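Local coordinates for ScaE cell-surface anchored scaffoldin protein (Ruminococcus flavefaciens, PDB 2ZF9) that probably anchors cellulosome components to the bacterial cell surface, its type III cohesin module binding the dockerin module of a partner protein, at residues S117-K122 against F159-K164; S28-T33 against L169-W174; Q16-G21 against V147-R152. One frame throughout, in Å; residues are numbered along the deposited sequence.

Contact 1: residues S117-K122 against F159-K164; sequences STNNGK and FTNVKK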
ATOM      1  N   SER A 117      -9.379   0.392  18.767  1.00 21.20           N
ATOM      2  CA  SER A 117     -10.676   0.307  19.460  1.00 21.98           C
ATOM      3  C   SER A 117     -11.593   1.452  19.049  1.00 21.77           C
ATOM      4  O   SER A 117     -12.784   1.390  19.301  1.00 22.55           O
ATOM      5  CB  SER A 117     -10.486   0.300  20.988  1.00 24.33           C
ATOM      6  OG  SER A 117      -9.786   1.466  21.408  1.00 29.89           O
ATOM      7  N   THR A 118     -11.042   2.483  18.414  1.00 19.41           N
ATOM      8  CA  THR A 118     -11.828   3.608  17.864  1.00 19.99           C
ATOM      9  C   THR A 118     -11.247   3.954  16.476  1.00 21.02           C
ATOM     10  O   THR A 118     -10.169   3.490  16.128  1.00 19.19           O
ATOM     11  CB  THR A 118     -11.721   4.905  18.722  1.00 20.13           C
ATOM     12  OG1 THR A 118     -10.349   5.335  18.744  1.00 24.95           O
ATOM     13  CG2 THR A 118     -12.197   4.687  20.165  1.00 28.02           C
ATOM     14  N   ASN A 119     -11.956   4.782  15.706  1.00 18.48           N
ATOM     15  CA  ASN A 119     -11.525   5.129  14.365  1.00 18.48           C
ATOM     16  C   ASN A 119     -10.489   6.246  14.405  1.00 20.08           C
ATOM     17  O   ASN A 119     -10.752   7.382  13.996  1.00 23.50           O
ATOM     18  CB  ASN A 119     -12.725   5.506  13.479  1.00 16.92           C
ATOM     19  CG  ASN A 119     -13.657   4.346  13.269  1.00 19.83           C
ATOM     20  OD1 ASN A 119     -13.203   3.229  13.022  1.00 16.73           O
ATOM     21  ND2 ASN A 119     -14.978   4.594  13.355  1.00 16.22           N
ATOM     22  N   ASN A 120      -9.311   5.922  14.918  1.00 19.99           N
ATOM     23  CA  ASN A 120      -8.277   6.922  15.052  1.00 19.67           C
ATOM     24  C   ASN A 120      -7.107   6.782  14.071  1.00 18.22           C
ATOM     25  O   ASN A 120      -6.040   7.358  14.274  1.00 18.40           O
ATOM     26  CB  ASN A 120      -7.816   7.048  16.536  1.00 19.45           C
ATOM     27  CG  ASN A 120      -7.300   5.757  17.110  1.00 20.72           C
ATOM     28  OD1 ASN A 120      -7.189   4.750  16.403  1.00 22.18           O
ATOM     29  ND2 ASN A 120      -6.961   5.767  18.416  1.00 21.77           N
ATOM     30  N   GLY A 121      -7.326   6.084  12.958  1.00 18.64           N
ATOM     31  CA  GLY A 121      -6.399   6.229  11.836  1.00 17.33           C
ATOM     32  C   GLY A 121      -6.369   7.667  11.301  1.00 20.06           C
ATOM     33  O   GLY A 121      -7.369   8.388  11.373  1.00 21.37           O
ATOM     34  N   LYS A 122      -5.228   8.066  10.752  1.00 18.11           N
ATOM     35  CA  LYS A 122      -5.027   9.405  10.188  1.00 17.49           C
ATOM     36  C   LYS A 122      -4.561   9.322   8.728  1.00 19.88           C
ATOM     37  O   LYS A 122      -4.290   8.241   8.204  1.00 19.02           O
ATOM     38  CB  LYS A 122      -3.963  10.155  11.020  1.00 18.04           C
ATOM     39  CG  LYS A 122      -4.316  10.351  12.518  1.00 18.75           C
ATOM     40  CD  LYS A 122      -5.509  11.328  12.659  1.00 19.69           C
ATOM     41  CE  LYS A 122      -5.656  11.836  14.115  1.00 22.05           C
ATOM     42  NZ  LYS A 122      -6.871  12.723  14.209  1.00 29.16           N
ATOM     43  N   PHE A 159     -10.028  -2.403   4.528  1.00 15.36           N
ATOM     44  CA  PHE A 159      -9.765  -1.007   4.844  1.00 16.60           C
ATOM     45  C   PHE A 159     -11.079  -0.418   5.321  1.00 17.66           C
ATOM     46  O   PHE A 159     -11.921  -0.042   4.501  1.00 15.87           O
ATOM     47  CB  PHE A 159      -9.235  -0.203   3.651  1.00 16.54           C
ATOM     48  CG  PHE A 159      -8.688   1.132   4.077  1.00 18.41           C
ATOM     49  CD1 PHE A 159      -7.347   1.276   4.343  1.00 12.38           C
ATOM     50  CD2 PHE A 159      -9.535   2.222   4.287  1.00 17.22           C
ATOM     51  CE1 PHE A 159      -6.822   2.506   4.826  1.00 15.41           C
ATOM     52  CE2 PHE A 159      -9.010   3.454   4.739  1.00 19.14           C
ATOM     53  CZ  PHE A 159      -7.655   3.571   5.024  1.00 15.96           C
ATOM     54  N   THR A 160     -11.272  -0.368   6.634  1.00 17.22           N
ATOM     55  CA  THR A 160     -12.637  -0.225   7.159  1.00 17.93           C
ATOM     56  C   THR A 160     -12.584   0.324   8.576  1.00 18.59           C
ATOM     57  O   THR A 160     -11.499   0.648   9.062  1.00 16.32           O
ATOM     58  CB  THR A 160     -13.452  -1.582   7.073  1.00 17.22           C
ATOM     59  OG1 THR A 160     -14.852  -1.326   7.237  1.00 18.57           O
ATOM     60  CG2 THR A 160     -12.953  -2.665   8.067  1.00 20.29           C
ATOM     61  N   ASN A 161     -13.757   0.485   9.199  1.00 17.85           N
ATOM     62  CA  ASN A 161     -13.850   1.152  10.503  1.00 17.69           C
ATOM     63  C   ASN A 161     -14.086   0.138  11.628  1.00 20.13           C
ATOM     64  O   ASN A 161     -14.228  -1.061  11.344  1.00 17.43           O
ATOM     65  CB  ASN A 161     -14.907   2.286  10.469  1.00 18.54           C
ATOM     66  CG  ASN A 161     -16.303   1.807  10.087  1.00 22.19           C
ATOM     67  OD1 ASN A 161     -16.580   0.608  10.073  1.00 19.83           O
ATOM     68  ND2 ASN A 161     -17.193   2.755   9.782  1.00 20.85           N
ATOM     69  N   VAL A 162     -14.132   0.558  12.890  1.00 18.35           N
ATOM     70  CA  VAL A 162     -14.218  -0.462  13.940  0.50 21.75           C
ATOM     71  C   VAL A 162     -15.536  -1.249  13.901  1.00 24.34           C
ATOM     72  O   VAL A 162     -15.529  -2.451  14.152  1.00 25.46           O
ATOM     73  CB  VAL A 162     -13.883   0.038  15.381  0.50 21.25           C
ATOM     74  CG1 VAL A 162     -12.501   0.674  15.429  0.50 20.52           C
ATOM     75  CG2 VAL A 162     -14.922   0.994  15.902  0.50 21.60           C
ATOM     76  N   LYS A 163     -16.650  -0.606  13.544  1.00 23.06           N
ATOM     77  CA  LYS A 163     -17.921  -1.333  13.568  1.00 25.52           C
ATOM     78  C   LYS A 163     -18.223  -2.175  12.329  1.00 26.29           C
ATOM     79  O   LYS A 163     -19.095  -3.050  12.359  1.00 26.30           O
ATOM     80  CB  LYS A 163     -19.061  -0.374  13.808  1.00 28.94           C
ATOM     81  CG  LYS A 163     -19.206   0.014  15.265  1.00 32.90           C
ATOM     82  CD  LYS A 163     -20.244   1.103  15.395  1.00 37.67           C
ATOM     83  CE  LYS A 163     -20.484   1.451  16.865  1.00 37.71           C
ATOM     84  NZ  LYS A 163     -21.630   2.408  16.911  1.00 44.21           N
ATOM     85  N   LYS A 164     -17.515  -1.890  11.238  1.00 26.94           N
ATOM     86  CA  LYS A 164     -17.832  -2.436   9.917  1.00 27.21           C
ATOM     87  C   LYS A 164     -19.295  -2.260   9.570  1.00 27.30           C
ATOM     88  O   LYS A 164     -19.966  -3.195   9.158  1.00 31.74           O
ATOM     89  CB  LYS A 164     -17.414  -3.900   9.820  1.00 30.36           C
ATOM     90  CG  LYS A 164     -15.933  -4.102   9.854  1.00 32.22           C
ATOM     91  CD  LYS A 164     -15.577  -5.455   9.266  1.00 43.48           C
ATOM     92  CE  LYS A 164     -15.918  -5.522   7.776  1.00 36.38           C
ATOM     93  NZ  LYS A 164     -15.436  -6.772   7.106  1.00 39.64           N
TER
HETATM   94  O   HOH W   1     -16.925   2.377  13.456  1.00 20.78           O
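The side-chain amide of N119 reaches over to the backbone of V162, where V162 N donates to N119 OD1 across 2.8 Å. The donor lies in the carbonyl plane, on a lone pair, at a C=O...N angle of 138°. This is the one direct hydrogen bond between the two segments. The other end of the same amide works through water: N119 ND2 donates to water 1 at 3.0 Å, and that water also accepts from K163 N at 3.0 Å. Two successive backbone N-H groups are therefore read by one asparagine, and since oxygen and nitrogen each have a partner of the right kind, the amide is fixed against a flip. A chi1 of -64° sets N119 CG anti to its own carbonyl carbon, and from there the group extends to V162.

N119 is the centre of an inverse gamma turn, closed by a weak bond from N120 N to T118 O, in the loop joining strands 109-115 and 124-132 of the cohesin module. Facing it is the chain that has just left strand 158-160 and is about to enter helix 166-178. There N161 is held locally: its OD1 takes a weak bond from K164 N, and its ND2 is paired with D165.

The remaining contacts are van der Waals. N119 OD1 sits 3.2 Å from N161 CB, with the two side chains crossing and their amide planes 23° apart. V162 has a second conformer, so its packing is less certain; in one of the two, V162 CG1 lies 3.7 Å from T118 C.

Contact 2: residues S28-T33 against L169-W174; sequences SPVKPT and LLMQAW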
ATOM      1  N   SER A  28     -20.130   6.452  -1.634  1.00 22.77           N
ATOM      2  CA  SER A  28     -19.410   6.306  -0.355  1.00 21.41           C
ATOM      3  C   SER A  28     -19.132   7.656   0.284  1.00 18.57           C
ATOM      4  O   SER A  28     -18.481   8.481  -0.327  1.00 22.87           O
ATOM      5  CB  SER A  28     -18.093   5.539  -0.535  1.00 21.37           C
ATOM      6  OG  SER A  28     -17.469   5.388   0.736  1.00 20.07           O
ATOM      7  N   PRO A  29     -19.623   7.903   1.516  1.00 20.98           N
ATOM      8  CA  PRO A  29     -19.285   9.191   2.136  1.00 21.89           C
ATOM      9  C   PRO A  29     -17.757   9.349   2.327  1.00 23.45           C
ATOM     10  O   PRO A  29     -17.221  10.445   2.141  1.00 20.55           O
ATOM     11  CB  PRO A  29     -20.008   9.152   3.491  1.00 23.76           C
ATOM     12  CG  PRO A  29     -21.024   8.092   3.371  1.00 30.60           C
ATOM     13  CD  PRO A  29     -20.547   7.102   2.343  1.00 22.36           C
ATOM     14  N   VAL A  30     -17.059   8.256   2.652  1.00 17.94           N
ATOM     15  CA  VAL A  30     -15.601   8.328   2.857  1.00 18.88           C
ATOM     16  C   VAL A  30     -14.942   7.635   1.653  1.00 17.91           C
ATOM     17  O   VAL A  30     -15.310   6.500   1.300  1.00 19.53           O
ATOM     18  CB  VAL A  30     -15.142   7.662   4.166  1.00 19.50           C
ATOM     19  CG1 VAL A  30     -13.619   7.833   4.360  1.00 20.26           C
ATOM     20  CG2 VAL A  30     -15.885   8.230   5.361  1.00 19.21           C
ATOM     21  N   LYS A  31     -14.051   8.353   0.983  1.00 15.90           N
ATOM     22  CA  LYS A  31     -13.407   7.827  -0.231  1.00 17.62           C
ATOM     23  C   LYS A  31     -11.893   7.912  -0.050  1.00 17.59           C
ATOM     24  O   LYS A  31     -11.258   8.920  -0.449  1.00 17.75           O
ATOM     25  CB  LYS A  31     -13.841   8.621  -1.490  1.00 18.98           C
ATOM     26  CG  LYS A  31     -15.307   8.335  -1.957  1.00 18.11           C
ATOM     27  CD  LYS A  31     -15.600   9.091  -3.265  1.00 20.68           C
ATOM     28  CE  LYS A  31     -16.997   8.738  -3.805  1.00 21.57           C
ATOM     29  NZ  LYS A  31     -18.039   9.359  -2.920  1.00 21.49           N
ATOM     30  N   PRO A  32     -11.309   6.889   0.601  1.00 17.18           N
ATOM     31  CA  PRO A  32      -9.854   6.880   0.779  1.00 15.28           C
ATOM     32  C   PRO A  32      -9.040   6.730  -0.501  1.00 17.61           C
ATOM     33  O   PRO A  32      -9.487   6.131  -1.481  1.00 20.09           O
ATOM     34  CB  PRO A  32      -9.606   5.681   1.706  1.00 14.51           C
ATOM     35  CG  PRO A  32     -10.994   5.343   2.338  1.00 16.43           C
ATOM     36  CD  PRO A  32     -11.970   5.720   1.215  1.00 14.50           C
ATOM     37  N   THR A  33      -7.855   7.322  -0.519  1.00 16.77           N
ATOM     38  CA  THR A  33      -6.903   7.015  -1.558  1.00 18.97           C
ATOM     39  C   THR A  33      -5.707   6.415  -0.878  1.00 18.73           C
ATOM     40  O   THR A  33      -5.133   7.053   0.009  1.00 19.63           O
ATOM     41  CB  THR A  33      -6.440   8.275  -2.328  1.00 20.48           C
ATOM     42  OG1 THR A  33      -7.587   8.906  -2.915  1.00 26.44           O
ATOM     43  CG2 THR A  33      -5.470   7.901  -3.432  1.00 22.19           C
ATOM     44  N   LEU A 169     -18.183  -0.469   5.110  1.00 15.54           N
ATOM     45  CA  LEU A 169     -18.193  -1.337   3.891  1.00 18.87           C
ATOM     46  C   LEU A 169     -18.026  -0.563   2.598  1.00 18.59           C
ATOM     47  O   LEU A 169     -17.400  -1.060   1.644  1.00 17.08           O
ATOM     48  CB  LEU A 169     -19.460  -2.157   3.772  1.00 19.81           C
ATOM     49  CG  LEU A 169     -19.664  -3.234   4.818  1.00 25.99           C
ATOM     50  CD1 LEU A 169     -20.699  -4.219   4.307  1.00 26.88           C
ATOM     51  CD2 LEU A 169     -18.384  -3.956   5.144  1.00 34.13           C
ATOM     52  N   LEU A 170     -18.659   0.616   2.552  1.00 16.38           N
ATOM     53  CA  LEU A 170     -18.613   1.475   1.379  1.00 17.19           C
ATOM     54  C   LEU A 170     -17.211   2.037   1.180  1.00 14.90           C
ATOM     55  O   LEU A 170     -16.739   2.123   0.056  1.00 15.50           O
ATOM     56  CB  LEU A 170     -19.588   2.664   1.527  1.00 16.11           C
ATOM     57  CG  LEU A 170     -21.057   2.364   1.193  1.00 25.34           C
ATOM     58  CD1 LEU A 170     -21.975   3.530   1.634  1.00 26.63           C
ATOM     59  CD2 LEU A 170     -21.266   2.070  -0.307  1.00 20.00           C
HETATM   60  N   MSE A 171     -16.580   2.500   2.268  1.00 14.58           N
HETATM   61  CA  MSE A 171     -15.243   3.070   2.144  1.00 19.52           C
HETATM   62  C   MSE A 171     -14.266   1.959   1.723  1.00 14.81           C
HETATM   63  O   MSE A 171     -13.335   2.214   0.975  1.00 15.38           O
HETATM   64  CB  MSE A 171     -14.815   3.753   3.460  1.00 17.56           C
HETATM   65  CG  MSE A 171     -14.333   2.817   4.523  1.00 30.63           C
HETATM   66 SE   MSE A 171     -13.513   3.772   6.090  1.00 38.14          SE
HETATM   67  CE  MSE A 171     -12.750   5.091   5.429  1.00 10.94           C
ATOM     68  N   GLN A 172     -14.468   0.732   2.215  1.00 13.58           N
ATOM     69  CA  GLN A 172     -13.601  -0.381   1.776  1.00 15.25           C
ATOM     70  C   GLN A 172     -13.790  -0.680   0.280  1.00 15.46           C
ATOM     71  O   GLN A 172     -12.821  -0.883  -0.449  1.00 16.21           O
ATOM     72  CB  GLN A 172     -13.920  -1.654   2.556  1.00 17.15           C
ATOM     73  CG  GLN A 172     -12.961  -2.808   2.278  1.00 15.92           C
ATOM     74  CD  GLN A 172     -13.089  -3.862   3.351  1.00 15.16           C
ATOM     75  OE1 GLN A 172     -12.579  -3.697   4.450  1.00 15.79           O
ATOM     76  NE2 GLN A 172     -13.814  -4.923   3.046  1.00 17.32           N
ATOM     77  N   ALA A 173     -15.047  -0.772  -0.157  1.00 16.97           N
ATOM     78  CA  ALA A 173     -15.342  -1.015  -1.557  1.00 15.64           C
ATOM     79  C   ALA A 173     -14.738   0.105  -2.403  1.00 17.24           C
ATOM     80  O   ALA A 173     -14.130  -0.171  -3.439  1.00 15.85           O
ATOM     81  CB  ALA A 173     -16.863  -1.109  -1.780  1.00 16.62           C
ATOM     82  N   TRP A 174     -14.889   1.363  -1.964  1.00 14.14           N
ATOM     83  CA  TRP A 174     -14.269   2.464  -2.704  1.00 15.72           C
ATOM     84  C   TRP A 174     -12.755   2.237  -2.778  1.00 16.19           C
ATOM     85  O   TRP A 174     -12.151   2.384  -3.836  1.00 15.54           O
ATOM     86  CB  TRP A 174     -14.562   3.869  -2.088  1.00 13.65           C
ATOM     87  CG  TRP A 174     -13.785   4.913  -2.853  1.00 18.19           C
ATOM     88  CD1 TRP A 174     -12.508   5.333  -2.611  1.00 19.41           C
ATOM     89  CD2 TRP A 174     -14.209   5.567  -4.060  1.00 18.90           C
ATOM     90  NE1 TRP A 174     -12.124   6.246  -3.587  1.00 20.06           N
ATOM     91  CE2 TRP A 174     -13.147   6.394  -4.488  1.00 17.02           C
ATOM     92  CE3 TRP A 174     -15.396   5.532  -4.814  1.00 19.93           C
ATOM     93  CZ2 TRP A 174     -13.225   7.179  -5.650  1.00 22.62           C
ATOM     94  CZ3 TRP A 174     -15.491   6.324  -5.977  1.00 17.64           C
ATOM     95  CH2 TRP A 174     -14.420   7.154  -6.365  1.00 21.76           C
TER
HETATM   96  O   HOH W   2      -9.903   7.910  -4.128  1.00 26.39           O
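K31 lays its aliphatic chain over one face of the W174 indole. K31 CD stands 3.6 Å from the centroid of the six-membered ring, almost exactly on the normal, in a CH-pi contact. A bend at the last torsion (chi4 71°) carries NZ off, leaving at most a weak cation-pi attraction; K31 NZ instead donates to S28 O at 2.8 Å and to A26 O.

At the edge of the indole, near its plane, P32 O comes within 3.3 Å of W174 CD1. Water 2 lies in the same plane, accepting from W174 NE1 at 2.8 Å and donating to T33 OG1, so the ring nitrogen has a partner and the far end of 28-33 is tied to the helix.

The chain from S28 to P32 runs across helix 166-178 just before entering strand 33-41, and L170, M171 and W174 make the helix surface it covers. Backbone joins in: M171 CA approaches V30 O at 3.5 Å in a CA-H...O contact.

Apolar packing fills in around this. P29 CD meets L170 CD1 at 3.9 Å, the two side chains at about a right angle. P32 CD touches W174 CD1, also at 3.9 Å, while F159 packs on both P32 and the selenomethionine M171.

Contact 3: residues Q16-G21 against V147-R152; sequences QAYDAG and VAYQSR
Y149 presents the face of its ring to Y18, whose edge comes in against it in a T-shaped (edge-to-face) pair. The centroids are 4.9 Å apart and the planes meet at 60°, so the edge arrives tilted rather than upright. The touching atom is Y18 CD1, 3.4 Å from Y149 CZ, above the rim of the Y149 ring and not its centre. Y149 has CG anti to the backbone N (chi1 179°), and its ring extends toward the 16-21 loop.

At the far end of the Y149 ring, its hydroxyl shares water 3: Y149 OH is 2.7 Å from that water, and the water in turn accepts from D19 N at 3.1 Å. The same ring has the backbone of Q16 at its edge, Q16 O lying 3.4 Å from Y149 CD2. With a leucine in place of Y149, the edge of Y18 would probably lose the aromatic face it rests on, and water 3 would be left without its hydroxyl mate.

Q16 provides the direct backbone bond, Q16 N to Y149 O at 2.9 Å and nearly straight (169°), just beyond the parallel pairing of strand 14-15 with strand 142-149. Its extended side chain lies across Q150, with Q16 CD against Q150 CB at 3.6 Å and the two amide planes close to parallel.

Past D19, whose OD1 accepts from G21 N in an Asx turn, the loop moves on toward strand 33-41. Y18 packs on A173 and T177 of helix 166-178 and bonds through its hydroxyl to Q172, while Y149 meets F176 of that helix, so the tyrosine pair joins the end of strand 142-149 to the flank of helix 166-178.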
ATOM      1  N   GLN A  16      -7.123  -9.642  -7.825  1.00 26.79           N
ATOM      2  CA  GLN A  16      -8.480 -10.051  -8.141  1.00 28.15           C
ATOM      3  C   GLN A  16      -9.485  -8.911  -7.916  1.00 29.45           C
ATOM      4  O   GLN A  16      -9.249  -8.034  -7.077  1.00 27.25           O
ATOM      5  CB  GLN A  16      -8.830 -11.273  -7.308  1.00 28.36           C
ATOM      6  CG  GLN A  16      -7.906 -12.467  -7.633  1.00 37.38           C
ATOM      7  CD  GLN A  16      -8.204 -13.715  -6.803  1.00 37.49           C
ATOM      8  OE1 GLN A  16      -9.296 -13.868  -6.258  1.00 50.89           O
ATOM      9  NE2 GLN A  16      -7.217 -14.610  -6.695  1.00 42.92           N
ATOM     10  N   ALA A  17     -10.570  -8.890  -8.691  1.00 23.36           N
ATOM     11  CA  ALA A  17     -11.527  -7.795  -8.585  1.00 26.49           C
ATOM     12  C   ALA A  17     -12.213  -7.852  -7.245  1.00 23.55           C
ATOM     13  O   ALA A  17     -12.593  -8.933  -6.783  1.00 25.77           O
ATOM     14  CB  ALA A  17     -12.565  -7.865  -9.712  1.00 28.30           C
ATOM     15  N   TYR A  18     -12.364  -6.696  -6.607  1.00 22.37           N
ATOM     16  CA  TYR A  18     -13.124  -6.614  -5.380  1.00 19.07           C
ATOM     17  C   TYR A  18     -14.620  -6.737  -5.685  1.00 22.66           C
ATOM     18  O   TYR A  18     -15.137  -6.079  -6.603  1.00 23.45           O
ATOM     19  CB  TYR A  18     -12.877  -5.263  -4.729  1.00 19.95           C
ATOM     20  CG  TYR A  18     -13.486  -5.146  -3.367  1.00 15.70           C
ATOM     21  CD1 TYR A  18     -12.754  -5.520  -2.241  1.00 16.00           C
ATOM     22  CD2 TYR A  18     -14.783  -4.670  -3.200  1.00 15.61           C
ATOM     23  CE1 TYR A  18     -13.285  -5.414  -0.973  1.00 18.29           C
ATOM     24  CE2 TYR A  18     -15.357  -4.571  -1.918  1.00 18.51           C
ATOM     25  CZ  TYR A  18     -14.586  -4.938  -0.815  1.00 21.21           C
ATOM     26  OH  TYR A  18     -15.088  -4.834   0.450  1.00 20.80           O
ATOM     27  N   ASP A  19     -15.319  -7.535  -4.887  1.00 20.96           N
ATOM     28  CA  ASP A  19     -16.769  -7.687  -5.027  1.00 23.85           C
ATOM     29  C   ASP A  19     -17.534  -6.706  -4.176  1.00 24.70           C
ATOM     30  O   ASP A  19     -17.720  -6.933  -2.985  1.00 24.88           O
ATOM     31  CB  ASP A  19     -17.193  -9.090  -4.604  1.00 26.71           C
ATOM     32  CG  ASP A  19     -18.700  -9.311  -4.745  1.00 31.33           C
ATOM     33  OD1 ASP A  19     -19.399  -8.471  -5.376  1.00 28.44           O
ATOM     34  OD2 ASP A  19     -19.165 -10.338  -4.224  1.00 37.51           O
ATOM     35  N   ALA A  20     -18.027  -5.647  -4.801  1.00 23.01           N
ATOM     36  CA  ALA A  20     -18.818  -4.632  -4.118  1.00 25.68           C
ATOM     37  C   ALA A  20     -20.319  -4.985  -4.028  1.00 26.07           C
ATOM     38  O   ALA A  20     -21.110  -4.214  -3.478  1.00 27.39           O
ATOM     39  CB  ALA A  20     -18.632  -3.298  -4.821  1.00 24.28           C
ATOM     40  N   GLY A  21     -20.715  -6.136  -4.570  1.00 25.10           N
ATOM     41  CA  GLY A  21     -22.072  -6.639  -4.343  1.00 23.82           C
ATOM     42  C   GLY A  21     -23.032  -5.621  -4.911  1.00 26.20           C
ATOM     43  O   GLY A  21     -22.814  -5.125  -6.035  1.00 23.29           O
ATOM     44  N   VAL A 147      -0.468  -2.158  -4.332  1.00 15.09           N
ATOM     45  CA  VAL A 147      -1.447  -2.797  -3.435  1.00 14.62           C
ATOM     46  C   VAL A 147      -2.226  -3.823  -4.231  1.00 15.71           C
ATOM     47  O   VAL A 147      -2.712  -3.518  -5.311  1.00 17.89           O
ATOM     48  CB  VAL A 147      -2.467  -1.769  -2.861  1.00 14.48           C
ATOM     49  CG1 VAL A 147      -3.544  -2.525  -1.974  1.00 13.35           C
ATOM     50  CG2 VAL A 147      -1.713  -0.683  -2.031  1.00 16.12           C
ATOM     51  N   ALA A 148      -2.347  -5.034  -3.697  1.00 15.72           N
ATOM     52  CA  ALA A 148      -3.047  -6.118  -4.389  1.00 20.34           C
ATOM     53  C   ALA A 148      -4.206  -6.607  -3.514  1.00 20.60           C
ATOM     54  O   ALA A 148      -4.086  -6.603  -2.299  1.00 24.46           O
ATOM     55  CB  ALA A 148      -2.065  -7.286  -4.649  1.00 19.95           C
ATOM     56  N   TYR A 149      -5.286  -7.082  -4.138  1.00 18.31           N
ATOM     57  CA  TYR A 149      -6.467  -7.574  -3.439  1.00 18.63           C
ATOM     58  C   TYR A 149      -6.709  -9.028  -3.855  1.00 21.21           C
ATOM     59  O   TYR A 149      -6.606  -9.375  -5.029  1.00 22.12           O
ATOM     60  CB  TYR A 149      -7.749  -6.729  -3.795  1.00 18.86           C
ATOM     61  CG  TYR A 149      -8.966  -7.281  -3.078  1.00 23.34           C
ATOM     62  CD1 TYR A 149      -9.182  -6.978  -1.750  1.00 20.08           C
ATOM     63  CD2 TYR A 149      -9.869  -8.150  -3.709  1.00 21.85           C
ATOM     64  CE1 TYR A 149     -10.232  -7.523  -1.032  1.00 21.83           C
ATOM     65  CE2 TYR A 149     -10.944  -8.708  -2.988  1.00 25.43           C
ATOM     66  CZ  TYR A 149     -11.096  -8.388  -1.630  1.00 21.17           C
ATOM     67  OH  TYR A 149     -12.149  -8.875  -0.881  1.00 25.97           O
ATOM     68  N   GLN A 150      -7.081  -9.877  -2.905  1.00 26.49           N
ATOM     69  CA  GLN A 150      -7.859 -11.066  -3.265  1.00 27.11           C
ATOM     70  C   GLN A 150      -8.770 -11.507  -2.142  1.00 28.43           C
ATOM     71  O   GLN A 150      -8.587 -11.078  -1.023  1.00 22.75           O
ATOM     72  CB  GLN A 150      -6.975 -12.215  -3.721  1.00 29.31           C
ATOM     73  CG  GLN A 150      -6.109 -12.827  -2.677  1.00 30.63           C
ATOM     74  CD  GLN A 150      -4.833 -13.354  -3.301  1.00 44.12           C
ATOM     75  OE1 GLN A 150      -4.199 -12.667  -4.099  1.00 42.13           O
ATOM     76  NE2 GLN A 150      -4.459 -14.582  -2.956  1.00 48.08           N
ATOM     77  N   SER A 151      -9.735 -12.381  -2.463  1.00 29.23           N
ATOM     78  CA  SER A 151     -10.657 -12.929  -1.465  1.00 30.46           C
ATOM     79  C   SER A 151      -9.870 -13.885  -0.583  1.00 28.13           C
ATOM     80  O   SER A 151      -9.182 -14.760  -1.085  1.00 28.46           O
ATOM     81  CB  SER A 151     -11.800 -13.711  -2.149  1.00 34.69           C
ATOM     82  OG  SER A 151     -12.884 -13.992  -1.251  1.00 43.86           O
ATOM     83  N   ARG A 152      -9.965 -13.722   0.731  1.00 27.10           N
ATOM     84  CA  ARG A 152      -9.187 -14.553   1.655  1.00 27.27           C
ATOM     85  C   ARG A 152     -10.027 -14.893   2.873  1.00 31.32           C
ATOM     86  O   ARG A 152     -10.960 -14.145   3.228  1.00 30.85           O
ATOM     87  CB  ARG A 152      -7.928 -13.804   2.138  1.00 24.87           C
ATOM     88  CG  ARG A 152      -7.049 -13.266   1.015  1.00 27.61           C
ATOM     89  CD  ARG A 152      -6.029 -12.266   1.560  1.00 24.87           C
ATOM     90  NE  ARG A 152      -5.109 -11.787   0.531  1.00 31.52           N
ATOM     91  CZ  ARG A 152      -3.988 -12.424   0.187  1.00 37.34           C
ATOM     92  NH1 ARG A 152      -3.663 -13.562   0.798  1.00 30.72           N
ATOM     93  NH2 ARG A 152      -3.188 -11.916  -0.749  1.00 29.36           N
TER
HETATM   94  O   HOH W   3     -14.441  -8.934  -2.312  1.00 23.14           O

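In the fold
From the N terminus the chain lays down 16-21, then 28-33, and much later 117-122, leaving three loops open. Strand 142-149 and its end close contact 3 first, 159-164 then closes contact 1, and helix 166-178 closes contact 2 last. Contact 1 thus falls wholly within the span of contact 2, while contact 3 crosses both. Contact 2 touches each of the others: Q172 OE1 meets F159 N of strand 158-160, and A173 meets Y18. Contacts 1 and 3 do not touch. Contacts 2 and 3 bring the N-terminal segment against helix 166-178 and the end of strand 142-149; contact 1 joins the loop before strand 124-132 to the chain leading from strand 158-160 into that helix.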